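Local coordinates for protein putative glycosyl hydrolase (Bacteroides thetaiotaomicron VPI-5482, PDB 3K11) that probably hydrolyses glycosidic bonds, as a putative member of glycosyl hydrolase family 88 within the clan of six-hairpin glycosidases, at residues F111-L114 against A115-P119; A149-T152 against A153-L157; F174-I177 against I178-Y182; L201-M204 against F205-I208; A229-Q232 against F233-A237. All blocks are in the same frame, centred on the assembly; numbering follows the deposited sequence. Where two conformers were deposited one is given.

Contact 1: residues F111-L114 against A115-P119; sequences FRFL and AEVAP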
loop_
_atom_site.group_PDB
_atom_site.type_symbol
_atom_site.label_atom_id
_atom_site.label_comp_id
_atom_site.label_asym_id
_atom_site.label_seq_id
_atom_site.Cartn_x
_atom_site.Cartn_y
_atom_site.Cartn_z
ATOM N N PHE A 111 -39.491 4.545 21.605
ATOM C CA PHE A 111 -39.572 3.345 22.443
ATOM C C PHE A 111 -40.922 3.160 23.100
ATOM O O PHE A 111 -41.435 2.050 23.171
ATOM C CB PHE A 111 -38.469 3.339 23.529
ATOM C CG PHE A 111 -37.070 3.080 23.023
ATOM C CD1 PHE A 111 -36.824 2.633 21.734
ATOM C CD2 PHE A 111 -36.003 3.188 23.905
ATOM C CE1 PHE A 111 -35.567 2.349 21.334
ATOM C CE2 PHE A 111 -34.709 2.888 23.473
ATOM C CZ PHE A 111 -34.509 2.517 22.202
ATOM N N ARG A 112 -41.521 4.241 23.581
ATOM C CA ARG A 112 -42.838 4.125 24.204
ATOM C C ARG A 112 -43.898 3.719 23.163
ATOM O O ARG A 112 -44.806 2.973 23.477
ATOM C CB ARG A 112 -43.225 5.425 24.910
ATOM C CG ARG A 112 -42.405 5.635 26.156
ATOM C CD ARG A 112 -42.607 6.986 26.779
ATOM N NE ARG A 112 -41.666 7.122 27.879
ATOM C CZ ARG A 112 -41.875 6.685 29.118
ATOM N NH1 ARG A 112 -43.016 6.126 29.462
ATOM N NH2 ARG A 112 -40.935 6.821 30.028
ATOM N N PHE A 113 -43.749 4.212 21.929
ATOM C CA PHE A 113 -44.644 3.908 20.840
ATOM C C PHE A 113 -44.520 2.433 20.497
ATOM O O PHE A 113 -45.510 1.742 20.365
ATOM C CB PHE A 113 -44.295 4.767 19.614
ATOM C CG PHE A 113 -44.961 4.302 18.335
ATOM C CD1 PHE A 113 -46.332 4.467 18.162
ATOM C CD2 PHE A 113 -44.232 3.705 17.330
ATOM C CE1 PHE A 113 -46.955 4.050 16.994
ATOM C CE2 PHE A 113 -44.833 3.286 16.158
ATOM C CZ PHE A 113 -46.201 3.457 15.987
ATOM N N LEU A 114 -43.306 1.946 20.325
ATOM C CA LEU A 114 -43.120 0.528 20.009
ATOM C C LEU A 114 -43.661 -0.367 21.136
ATOM O O LEU A 114 -44.288 -1.395 20.860
ATOM C CB LEU A 114 -41.656 0.225 19.741
ATOM C CG LEU A 114 -41.062 0.814 18.452
ATOM C CD1 LEU A 114 -39.566 0.503 18.396
ATOM C CD2 LEU A 114 -41.803 0.309 17.196
ATOM N N ALA A 115 -43.407 0.015 22.388
ATOM C CA ALA A 115 -43.951 -0.741 23.564
ATOM C C ALA A 115 -45.469 -0.766 23.571
ATOM O O ALA A 115 -46.108 -1.778 23.921
ATOM C CB ALA A 115 -43.425 -0.132 24.889
ATOM N N GLU A 116 -46.065 0.358 23.205
ATOM C CA GLU A 116 -47.496 0.469 23.186
ATOM C C GLU A 116 -48.100 -0.403 22.100
ATOM O O GLU A 116 -49.076 -1.087 22.353
ATOM C CB GLU A 116 -47.886 1.907 22.917
ATOM C CG GLU A 116 -49.380 2.124 22.909
ATOM C CD GLU A 116 -49.734 3.535 22.538
ATOM O OE1 GLU A 116 -48.863 4.272 21.997
ATOM O OE2 GLU A 116 -50.900 3.881 22.770
ATOM N N VAL A 117 -47.555 -0.335 20.881
ATOM C CA VAL A 117 -48.221 -1.000 19.753
ATOM C C VAL A 117 -47.859 -2.462 19.578
ATOM O O VAL A 117 -48.655 -3.225 19.040
ATOM C CB VAL A 117 -48.035 -0.217 18.396
ATOM C CG1 VAL A 117 -48.583 1.225 18.527
ATOM C CG2 VAL A 117 -46.610 -0.253 17.910
ATOM N N ALA A 118 -46.692 -2.874 20.054
ATOM C CA ALA A 118 -46.234 -4.254 19.847
ATOM C C ALA A 118 -47.265 -5.326 20.221
ATOM O O ALA A 118 -47.529 -6.244 19.428
ATOM C CB ALA A 118 -44.904 -4.495 20.553
ATOM N N PRO A 119 -47.852 -5.218 21.409
ATOM C CA PRO A 119 -48.884 -6.196 21.816
ATOM C C PRO A 119 -50.113 -6.260 20.915
ATOM O O PRO A 119 -50.743 -7.322 20.781
ATOM C CB PRO A 119 -49.300 -5.712 23.203
ATOM C CG PRO A 119 -48.241 -4.837 23.669
ATOM C CD PRO A 119 -47.570 -4.236 22.469
#
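F113 and V117, one helical turn apart on helix 101-128, make the main side-chain meeting here. F113 swings its ring back beside its own carbonyl carbon (CG opposite the backbone N, chi1 167°), which brings CE1 toward V117. F113 CE1 then lies 3.6 Å from V117 CG1, while V117 CG2 sits over one ring face, displaced toward the rim. A flat ring and a branched chain suit this ridge, because both also press on V51 of strand 51-53.

L114 and A115 are engaged mostly through the backbone. L114 O receives A118 N at 2.9 Å, and A118 CB is 3.2 Å from L114 O. A115 N gives a straight bond of 2.9 Å to F111 O, with an angle of 163° at the hydrogen. The small A115 rests its CB 3.4 Å from F111 O, covering that carbonyl without adding bulk. Beyond A118 the ladder is interrupted, since the N of P119 carries no hydrogen and makes no bond to the preceding turn. The pattern is that of an amphipathic alpha helix with i to i+4 packing, kinked at a proline.

Contact 2: residues A149-T152 against A153-L157; sequences AVCT and AMIKL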
loop_
_atom_site.group_PDB
_atom_site.type_symbol
_atom_site.label_atom_id
_atom_site.label_comp_id
_atom_site.label_asym_id
_atom_site.label_seq_id
_atom_site.Cartn_x
_atom_site.Cartn_y
_atom_site.Cartn_z
ATOM N N ALA A 149 -28.716 -4.429 18.743
ATOM C CA ALA A 149 -28.467 -2.988 18.813
ATOM C C ALA A 149 -29.645 -2.267 19.431
ATOM O O ALA A 149 -29.456 -1.345 20.208
ATOM C CB ALA A 149 -28.171 -2.434 17.432
ATOM N N VAL A 150 -30.865 -2.678 19.064
ATOM C CA VAL A 150 -32.087 -2.065 19.624
ATOM C C VAL A 150 -32.275 -2.412 21.095
ATOM O O VAL A 150 -32.510 -1.538 21.908
ATOM C CB VAL A 150 -33.344 -2.437 18.806
ATOM C CG1 VAL A 150 -34.618 -1.906 19.491
ATOM C CG2 VAL A 150 -33.229 -1.861 17.379
ATOM N N CYS A 151 -32.127 -3.688 21.420
ATOM C CA CYS A 151 -32.187 -4.151 22.804
ATOM C C CYS A 151 -31.183 -3.388 23.676
ATOM O O CYS A 151 -31.523 -2.929 24.772
ATOM C CB CYS A 151 -31.865 -5.646 22.862
ATOM S SG CYS A 151 -32.268 -6.352 24.498
ATOM N N THR A 152 -29.960 -3.207 23.170
ATOM C CA THR A 152 -28.919 -2.500 23.899
ATOM C C THR A 152 -29.380 -1.102 24.276
ATOM O O THR A 152 -29.236 -0.682 25.435
ATOM C CB THR A 152 -27.638 -2.451 23.071
ATOM O OG1 THR A 152 -27.182 -3.805 22.858
ATOM C CG2 THR A 152 -26.504 -1.641 23.738
ATOM N N ALA A 153 -29.869 -0.354 23.297
ATOM C CA ALA A 153 -30.368 1.012 23.562
ATOM C C ALA A 153 -31.537 1.063 24.546
ATOM O O ALA A 153 -31.618 1.986 25.374
ATOM C CB ALA A 153 -30.751 1.689 22.260
HETATM N N MSE A 154 -32.450 0.086 24.462
HETATM C CA MSE A 154 -33.603 0.028 25.364
HETATM C C MSE A 154 -33.157 -0.217 26.797
HETATM O O MSE A 154 -33.676 0.388 27.706
HETATM C CB MSE A 154 -34.574 -1.062 24.937
HETATM C CG MSE A 154 -35.359 -0.674 23.703
HETATM SE SE MSE A 154 -36.598 -2.113 23.217
HETATM C CE MSE A 154 -37.476 -1.195 21.772
ATOM N N ILE A 155 -32.189 -1.131 26.990
ATOM C CA ILE A 155 -31.595 -1.331 28.322
ATOM C C ILE A 155 -30.957 -0.034 28.851
ATOM O O ILE A 155 -31.258 0.413 29.959
ATOM C CB ILE A 155 -30.559 -2.450 28.293
ATOM C CG1 ILE A 155 -31.244 -3.812 28.069
ATOM C CG2 ILE A 155 -29.781 -2.497 29.614
ATOM C CD1 ILE A 155 -30.217 -4.914 27.495
ATOM N N LYS A 156 -30.149 0.626 28.017
ATOM C CA LYS A 156 -29.506 1.852 28.420
ATOM C C LYS A 156 -30.482 2.906 28.900
ATOM O O LYS A 156 -30.291 3.509 29.961
ATOM C CB LYS A 156 -28.689 2.422 27.281
ATOM C CG LYS A 156 -27.406 1.660 26.974
ATOM C CD LYS A 156 -26.848 2.160 25.672
ATOM C CE LYS A 156 -25.466 1.620 25.346
ATOM N NZ LYS A 156 -24.965 2.116 24.023
ATOM N N LEU A 157 -31.565 3.109 28.159
ATOM C CA LEU A 157 -32.517 4.140 28.566
ATOM C C LEU A 157 -33.376 3.704 29.751
ATOM O O LEU A 157 -33.638 4.492 30.653
ATOM C CB LEU A 157 -33.387 4.600 27.395
ATOM C CG LEU A 157 -34.217 5.881 27.648
ATOM C CD1 LEU A 157 -33.317 7.044 28.072
ATOM C CD2 LEU A 157 -34.977 6.264 26.375
#
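The i to i+4 ladder of helix 148-160, one of the helices of what is probably an (alpha/alpha)6 barrel, sets V150 beside M154, C151 beside I155 and T152 beside K156. V150 and M154, a selenomethionine, run side by side and point the same way, with V150 CG1 3.7 Å from M154 CE. The extended M154 chain is slender enough to follow the valine and reach L169 and I170 of helix 167-180. C151 SG stands 3.9 Å from I155 CD1, a plain apolar touch.

T152 divides its two branches. Its methyl CG2 lies opposite the backbone N and meets the aliphatic shaft of K156 at CE, 3.8 Å away. Its hydroxyl OG1, beside the backbone N, is hydrogen-bonded with G148 O one turn back, so the buried polar atom is satisfied within the helix. K156 CG also covers T152 O, at 3.3 Å, while K156 N bonds to that oxygen at 3.0 Å. K156 NZ forms a salt bridge with E277 and a hydrogen bond with S89. An alanine in place of K156 is likely to leave E277 without its charged mate and the T152 methyl without the chain that flanks it. The chemistry implies a largely apolar helix, in which a lysine fits at the edge of the packing, its carbons lying on T152 and its charge probably balanced by E277.

Contact 3: residues F174-I177 against I178-Y182; sequences FDFI and INKEY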
loop_
_atom_site.group_PDB
_atom_site.type_symbol
_atom_site.label_atom_id
_atom_site.label_comp_id
_atom_site.label_asym_id
_atom_site.label_seq_id
_atom_site.Cartn_x
_atom_site.Cartn_y
_atom_site.Cartn_z
ATOM N N PHE A 174 -33.748 -10.360 24.206
ATOM C CA PHE A 174 -32.603 -11.024 24.857
ATOM C C PHE A 174 -32.784 -12.529 24.962
ATOM O O PHE A 174 -31.834 -13.276 24.844
ATOM C CB PHE A 174 -32.319 -10.473 26.246
ATOM C CG PHE A 174 -30.921 -10.764 26.693
ATOM C CD1 PHE A 174 -29.871 -10.096 26.123
ATOM C CD2 PHE A 174 -30.660 -11.792 27.575
ATOM C CE1 PHE A 174 -28.582 -10.395 26.473
ATOM C CE2 PHE A 174 -29.379 -12.077 27.959
ATOM C CZ PHE A 174 -28.329 -11.382 27.404
ATOM N N ASP A 175 -34.008 -12.988 25.148
ATOM C CA ASP A 175 -34.240 -14.425 25.115
ATOM C C ASP A 175 -33.762 -14.974 23.774
ATOM O O ASP A 175 -33.097 -16.024 23.705
ATOM C CB ASP A 175 -35.707 -14.730 25.275
ATOM C CG ASP A 175 -36.016 -16.247 25.204
ATOM O OD1 ASP A 175 -35.330 -17.050 25.825
ATOM O OD2 ASP A 175 -36.976 -16.617 24.540
ATOM N N PHE A 176 -34.107 -14.285 22.684
ATOM C CA PHE A 176 -33.573 -14.710 21.370
ATOM C C PHE A 176 -32.035 -14.741 21.334
ATOM O O PHE A 176 -31.419 -15.716 20.900
ATOM C CB PHE A 176 -34.083 -13.879 20.186
ATOM C CG PHE A 176 -33.372 -14.250 18.923
ATOM C CD1 PHE A 176 -33.783 -15.348 18.196
ATOM C CD2 PHE A 176 -32.254 -13.567 18.529
ATOM C CE1 PHE A 176 -33.065 -15.731 17.085
ATOM C CE2 PHE A 176 -31.526 -13.989 17.429
ATOM C CZ PHE A 176 -31.929 -15.077 16.750
ATOM N N ILE A 177 -31.420 -13.638 21.715
ATOM C CA ILE A 177 -29.968 -13.514 21.654
ATOM C C ILE A 177 -29.291 -14.628 22.419
ATOM O O ILE A 177 -28.405 -15.326 21.887
ATOM C CB ILE A 177 -29.514 -12.124 22.192
ATOM C CG1 ILE A 177 -30.004 -11.011 21.246
ATOM C CG2 ILE A 177 -27.964 -12.017 22.386
ATOM C CD1 ILE A 177 -29.940 -9.636 21.852
ATOM N N ILE A 178 -29.697 -14.799 23.677
ATOM C CA ILE A 178 -28.927 -15.640 24.585
ATOM C C ILE A 178 -29.279 -17.098 24.512
ATOM O O ILE A 178 -28.412 -17.952 24.773
ATOM C CB ILE A 178 -28.986 -15.096 26.061
ATOM C CG1 ILE A 178 -27.664 -15.399 26.772
ATOM C CG2 ILE A 178 -30.260 -15.613 26.787
ATOM C CD1 ILE A 178 -26.481 -14.573 26.281
ATOM N N ASN A 179 -30.509 -17.407 24.129
ATOM C CA ASN A 179 -30.973 -18.772 24.067
ATOM C C ASN A 179 -31.269 -19.376 22.690
ATOM O O ASN A 179 -31.251 -20.586 22.553
ATOM C CB ASN A 179 -32.266 -18.887 24.876
ATOM C CG ASN A 179 -32.068 -18.593 26.344
ATOM O OD1 ASN A 179 -31.131 -19.080 26.928
ATOM N ND2 ASN A 179 -32.981 -17.863 26.950
ATOM N N LYS A 180 -31.589 -18.563 21.696
ATOM C CA LYS A 180 -31.983 -19.061 20.400
ATOM C C LYS A 180 -30.990 -18.867 19.264
ATOM O O LYS A 180 -30.912 -19.697 18.360
ATOM C CB LYS A 180 -33.287 -18.413 20.034
ATOM C CG LYS A 180 -34.397 -18.775 21.030
ATOM C CD LYS A 180 -35.718 -18.241 20.535
ATOM C CE LYS A 180 -36.865 -18.582 21.521
ATOM N NZ LYS A 180 -38.187 -17.984 21.071
ATOM N N GLU A 181 -30.257 -17.770 19.287
ATOM C CA GLU A 181 -29.270 -17.497 18.248
ATOM C C GLU A 181 -28.293 -18.663 18.058
ATOM O O GLU A 181 -27.789 -19.203 19.040
ATOM C CB GLU A 181 -28.489 -16.221 18.602
ATOM C CG GLU A 181 -27.301 -15.878 17.683
ATOM C CD GLU A 181 -27.646 -15.886 16.200
ATOM O OE1 GLU A 181 -28.656 -15.251 15.800
ATOM O OE2 GLU A 181 -26.920 -16.539 15.426
ATOM N N TYR A 182 -28.025 -19.023 16.798
ATOM C CA TYR A 182 -27.074 -20.062 16.465
ATOM C C TYR A 182 -25.662 -19.672 16.925
ATOM O O TYR A 182 -25.259 -18.493 16.863
ATOM C CB TYR A 182 -27.026 -20.280 14.959
ATOM C CG TYR A 182 -26.147 -21.448 14.573
ATOM C CD1 TYR A 182 -26.583 -22.744 14.763
ATOM C CD2 TYR A 182 -24.901 -21.270 14.017
ATOM C CE1 TYR A 182 -25.773 -23.826 14.454
ATOM C CE2 TYR A 182 -24.094 -22.349 13.692
ATOM C CZ TYR A 182 -24.529 -23.626 13.937
ATOM O OH TYR A 182 -23.768 -24.714 13.622
HETATM O O HOH W 1 -27.927 -18.072 21.644
#
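D175 grips N179 with a side-chain hydrogen bond, N179 ND2 to D175 OD1, of 2.7 Å and 164° at the hydrogen. In the aspartate, CG opposite the backbone N (chi1 178°) sets the carboxylate beside the next turn, where N179 and K180 lie. N179 meets it at about a right angle, the carboxylate and amide planes 65° apart. The acceptor lies almost in the amide plane, so a flat N-H donor suits this place. The other oxygen, D175 OD2, faces the extended K180 chain, but K180 NZ is 3.9 Å away, a long salt bridge.

On the buried side, where F174, I177 and I178 pack on A210, V211 and M214 of helix 202-217, F174 CE2 lies 3.6 Å from I178 CB. I178 has turned to an uncommon first torsion that puts CG2 in the crowded position between the backbone N and carbonyl carbon, where it touches both the ring and F174 O. F176 CG stands opposite the backbone N, which lays the ring beside K180, with F176 CD1 3.6 Å from K180 CB and E181 N above one face near the rim.

F176 O accepts from two amides, K180 N and E181 N, the latter at 2.9 Å. One water donates to both I177 O and E181 O, bridging the peptide groups as the chain leaves the spiral. This is a widened, pi-type last part of a helix, closing helix 167-180.

Contact 4: residues L201-M204 against F205-I208; sequences LDDM and FMGI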
loop_
_atom_site.group_PDB
_atom_site.type_symbol
_atom_site.label_atom_id
_atom_site.label_comp_id
_atom_site.label_asym_id
_atom_site.label_seq_id
_atom_site.Cartn_x
_atom_site.Cartn_y
_atom_site.Cartn_z
ATOM N N LEU A 201 -17.869 -10.483 11.382
ATOM C CA LEU A 201 -17.308 -9.459 12.265
ATOM C C LEU A 201 -18.438 -8.598 12.838
ATOM O O LEU A 201 -18.390 -8.182 14.008
ATOM C CB LEU A 201 -16.295 -8.609 11.491
ATOM C CG LEU A 201 -15.478 -7.636 12.290
ATOM C CD1 LEU A 201 -14.704 -8.347 13.419
ATOM C CD2 LEU A 201 -14.526 -6.840 11.331
ATOM N N ASP A 202 -19.477 -8.333 12.029
ATOM C CA ASP A 202 -20.594 -7.489 12.448
ATOM C C ASP A 202 -21.214 -8.006 13.727
ATOM O O ASP A 202 -21.699 -7.202 14.541
ATOM C CB ASP A 202 -21.720 -7.454 11.398
ATOM C CG ASP A 202 -21.222 -7.087 9.984
ATOM O OD1 ASP A 202 -20.371 -7.802 9.466
ATOM O OD2 ASP A 202 -21.640 -6.056 9.410
ATOM N N ASP A 203 -21.149 -9.318 13.962
ATOM C CA ASP A 203 -21.889 -9.900 15.105
ATOM C C ASP A 203 -21.201 -9.628 16.431
ATOM O O ASP A 203 -21.805 -9.795 17.454
ATOM C CB ASP A 203 -22.131 -11.376 14.939
ATOM C CG ASP A 203 -23.244 -11.696 13.948
ATOM O OD1 ASP A 203 -24.131 -10.831 13.740
ATOM O OD2 ASP A 203 -23.261 -12.833 13.452
HETATM N N MSE A 204 -19.931 -9.198 16.418
HETATM C CA MSE A 204 -19.333 -8.683 17.638
HETATM C C MSE A 204 -20.251 -7.576 18.192
HETATM O O MSE A 204 -20.575 -7.535 19.370
HETATM C CB MSE A 204 -17.927 -8.154 17.394
HETATM C CG MSE A 204 -16.934 -9.274 17.127
HETATM SE SE MSE A 204 -15.118 -8.665 16.983
HETATM C CE MSE A 204 -14.769 -8.458 18.856
ATOM N N PHE A 205 -20.711 -6.706 17.303
ATOM C CA PHE A 205 -21.530 -5.549 17.659
ATOM C C PHE A 205 -22.986 -5.910 17.751
ATOM O O PHE A 205 -23.706 -5.379 18.596
ATOM C CB PHE A 205 -21.306 -4.413 16.672
ATOM C CG PHE A 205 -22.101 -3.195 16.986
ATOM C CD1 PHE A 205 -21.773 -2.380 18.094
ATOM C CD2 PHE A 205 -23.202 -2.890 16.211
ATOM C CE1 PHE A 205 -22.552 -1.271 18.398
ATOM C CE2 PHE A 205 -24.005 -1.790 16.521
ATOM C CZ PHE A 205 -23.666 -0.975 17.604
HETATM N N MSE A 206 -23.438 -6.831 16.915
HETATM C CA MSE A 206 -24.847 -7.209 17.009
HETATM C C MSE A 206 -25.162 -7.919 18.319
HETATM O O MSE A 206 -26.271 -7.797 18.847
HETATM C CB MSE A 206 -25.294 -8.058 15.822
HETATM C CG MSE A 206 -25.026 -7.480 14.491
HETATM SE SE MSE A 206 -25.803 -5.675 14.200
HETATM C CE MSE A 206 -24.427 -4.947 12.900
ATOM N N GLY A 207 -24.214 -8.682 18.838
ATOM C CA GLY A 207 -24.420 -9.494 20.052
ATOM C C GLY A 207 -23.805 -9.054 21.370
ATOM O O GLY A 207 -24.450 -9.150 22.409
ATOM N N ILE A 208 -22.587 -8.519 21.352
ATOM C CA ILE A 208 -21.844 -8.334 22.624
ATOM C C ILE A 208 -22.367 -7.186 23.482
ATOM O O ILE A 208 -22.592 -7.402 24.662
ATOM C CB ILE A 208 -20.324 -8.288 22.403
ATOM C CG1 ILE A 208 -19.903 -9.613 21.756
ATOM C CG2 ILE A 208 -19.560 -7.980 23.704
ATOM C CD1 ILE A 208 -18.403 -9.621 21.271
#
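I208 lies close over the carbonyl of M204: I208 CB is 3.1 Å from M204 O, and I208 N bonds to that same oxygen. With CG1 beside its backbone N, the isoleucine also keeps CG1 and CD1 against this carbonyl. M204 bends at its last torsion (chi3 78°); a methionine, here carried as selenomethionine, is flexible enough to bend against F233 and F236 of helix 222-240.

D202 O is gripped twice, by F205 N and M206 N, each at 3.0 Å. The M206 bond lies in the carbonyl plane, whereas F205 N comes from above it with a bent angle of 133°, as where a helix is being wound up.

M206 CG is still close to D202 O, at 3.3 Å, but side chain against side chain the fit is looser. M206 CE reaches D202 CB only at 4.0 Å, and M206 CG comes to 3.5 Å from D203 OD1. The carboxylates are engaged elsewhere: D203 OD1 forms a salt bridge with R191, and D202 OD1 is hydrogen-bonded with H250, beside W264 and W270. The whole makes the first turns of a helix in what is probably an (alpha/alpha)6 barrel, with D202 reaching toward a spot where a bound 1,2-ethanediol, probably from the crystallisation liquor, may mark a pocket.

Contact 5: residues A229-Q232 against F233-A237; sequences AVKQ and FLQFA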
loop_
_atom_site.group_PDB
_atom_site.type_symbol
_atom_site.label_atom_id
_atom_site.label_comp_id
_atom_site.label_asym_id
_atom_site.label_seq_id
_atom_site.Cartn_x
_atom_site.Cartn_y
_atom_site.Cartn_z
ATOM N N ALA A 229 -20.079 -11.885 27.796
ATOM C CA ALA A 229 -19.657 -10.784 26.902
ATOM C C ALA A 229 -18.167 -10.843 26.571
ATOM O O ALA A 229 -17.745 -10.742 25.400
ATOM C CB ALA A 229 -20.050 -9.436 27.518
ATOM N N VAL A 230 -17.352 -11.047 27.603
ATOM C CA VAL A 230 -15.901 -11.202 27.414
ATOM C C VAL A 230 -15.522 -12.451 26.587
ATOM O O VAL A 230 -14.661 -12.407 25.702
ATOM C CB VAL A 230 -15.165 -11.168 28.770
ATOM C CG1 VAL A 230 -13.673 -11.539 28.631
ATOM C CG2 VAL A 230 -15.289 -9.729 29.373
ATOM N N LYS A 231 -16.164 -13.559 26.894
ATOM C CA LYS A 231 -15.916 -14.809 26.189
ATOM C C LYS A 231 -16.197 -14.648 24.712
ATOM O O LYS A 231 -15.416 -15.060 23.866
ATOM C CB LYS A 231 -16.841 -15.885 26.775
ATOM C CG LYS A 231 -16.621 -17.281 26.187
ATOM C CD LYS A 231 -17.625 -18.318 26.706
ATOM C CE LYS A 231 -17.440 -19.701 25.941
ATOM N NZ LYS A 231 -18.670 -20.507 25.955
ATOM N N GLN A 232 -17.340 -14.056 24.373
ATOM C CA GLN A 232 -17.619 -13.753 22.963
ATOM C C GLN A 232 -16.536 -12.893 22.378
ATOM O O GLN A 232 -15.991 -13.168 21.300
ATOM C CB GLN A 232 -18.942 -12.980 22.846
ATOM C CG GLN A 232 -20.171 -13.824 23.168
ATOM C CD GLN A 232 -20.463 -14.924 22.175
ATOM O OE1 GLN A 232 -20.130 -14.818 21.014
ATOM N NE2 GLN A 232 -21.130 -15.978 22.650
ATOM N N PHE A 233 -16.230 -11.814 23.066
ATOM C CA PHE A 233 -15.228 -10.887 22.491
ATOM C C PHE A 233 -13.958 -11.627 22.134
ATOM O O PHE A 233 -13.431 -11.488 21.040
ATOM C CB PHE A 233 -14.922 -9.749 23.455
ATOM C CG PHE A 233 -14.065 -8.660 22.847
ATOM C CD1 PHE A 233 -12.661 -8.750 22.844
ATOM C CD2 PHE A 233 -14.640 -7.540 22.294
ATOM C CE1 PHE A 233 -11.888 -7.768 22.263
ATOM C CE2 PHE A 233 -13.811 -6.527 21.667
ATOM C CZ PHE A 233 -12.478 -6.659 21.656
ATOM N N LEU A 234 -13.445 -12.420 23.067
ATOM C CA LEU A 234 -12.140 -13.020 22.855
ATOM C C LEU A 234 -12.190 -14.186 21.877
ATOM O O LEU A 234 -11.233 -14.433 21.117
ATOM C CB LEU A 234 -11.584 -13.464 24.199
ATOM C CG LEU A 234 -11.260 -12.398 25.259
ATOM C CD1 LEU A 234 -10.851 -13.105 26.542
ATOM C CD2 LEU A 234 -10.147 -11.394 24.787
ATOM N N GLN A 235 -13.305 -14.886 21.840
ATOM C CA GLN A 235 -13.467 -16.018 20.881
ATOM C C GLN A 235 -13.584 -15.516 19.446
ATOM O O GLN A 235 -13.108 -16.169 18.511
ATOM C CB GLN A 235 -14.657 -16.902 21.312
ATOM C CG GLN A 235 -14.283 -17.789 22.498
ATOM C CD GLN A 235 -15.355 -18.730 22.995
ATOM O OE1 GLN A 235 -15.100 -19.458 23.964
ATOM N NE2 GLN A 235 -16.544 -18.724 22.385
ATOM N N PHE A 236 -14.282 -14.381 19.248
ATOM C CA PHE A 236 -14.283 -13.692 17.959
ATOM C C PHE A 236 -12.866 -13.197 17.648
ATOM O O PHE A 236 -12.319 -13.440 16.580
ATOM C CB PHE A 236 -15.208 -12.456 17.942
ATOM C CG PHE A 236 -16.649 -12.739 17.591
ATOM C CD1 PHE A 236 -17.044 -12.820 16.286
ATOM C CD2 PHE A 236 -17.625 -12.831 18.564
ATOM C CE1 PHE A 236 -18.375 -13.050 15.940
ATOM C CE2 PHE A 236 -18.971 -13.078 18.208
ATOM C CZ PHE A 236 -19.326 -13.188 16.903
ATOM N N ALA A 237 -12.289 -12.431 18.555
ATOM C CA ALA A 237 -10.996 -11.770 18.230
ATOM C C ALA A 237 -9.878 -12.761 17.932
ATOM O O ALA A 237 -9.089 -12.491 17.053
ATOM C CB ALA A 237 -10.590 -10.737 19.331
#
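V230 and L234, K231 and Q235, and Q232 and F236 form three successive i to i+4 pairs on helix 222-240, a helix of what is probably the (alpha/alpha)6 barrel of the six-hairpin glycosidases. The apolar pair is V230 with L234: the two chains lie side by side and point the same way, V230 CG1 3.8 Å from L234 CD1. Branched aliphatic residues suit this flank, where L234 goes on to touch Y295 of helix 289-304.

Polar chains of the other flank are placed by partners beyond the helix. The extended K231 and Q235 cross obliquely, and Q235 OE1 comes to 3.1 Å from K231 CE, an approach of an amide oxygen to the carbon next to the ammonium. K231 NZ bonds with D186 O, while Q235 NE2 bonds with T188 OG1 and D186 O. A leucine in place of Q235 would probably leave T188 OG1 and D186 O without this amide donor and K231 CE without its neighbouring oxygen. Q232 bends at chi2 (-68°), which turns its amide toward the same 186-189 loop, where NE2 meets G187 O and OE1 meets F189 N, and E228 also holds NE2.

Backbone bonds tie the turns, F236 N to Q232 O being the straightest at 173°. The aromatic contact completes the set: Q232 O sits at the edge of the F236 ring, near its plane, 3.2 Å from CD2.

All five contacts are turns of single helices. Contact 4 is the most deeply placed, its residues all buried, and contact 2 is nearly as enclosed; contact 1 lies farthest from the chain centre, and contacts 1, 3 and 5 keep exposed polar residues. F111 of contact 1 packs on M154 of contact 2, contacts 4 and 5 interlock, M204 CG lying 3.5 Å from F236 CG, and contacts 2 and 3 touch lightly through C151 and F174. Chemistry follows place: contact 1 is ring-on-valine packing on a helix flank, contact 2 apolar with one lysine salt-bridged to E277; contact 3 ends in a polar network, contact 4 adds carboxylates near an ethanediol, and contact 5 has amides held by the 186-189 loop.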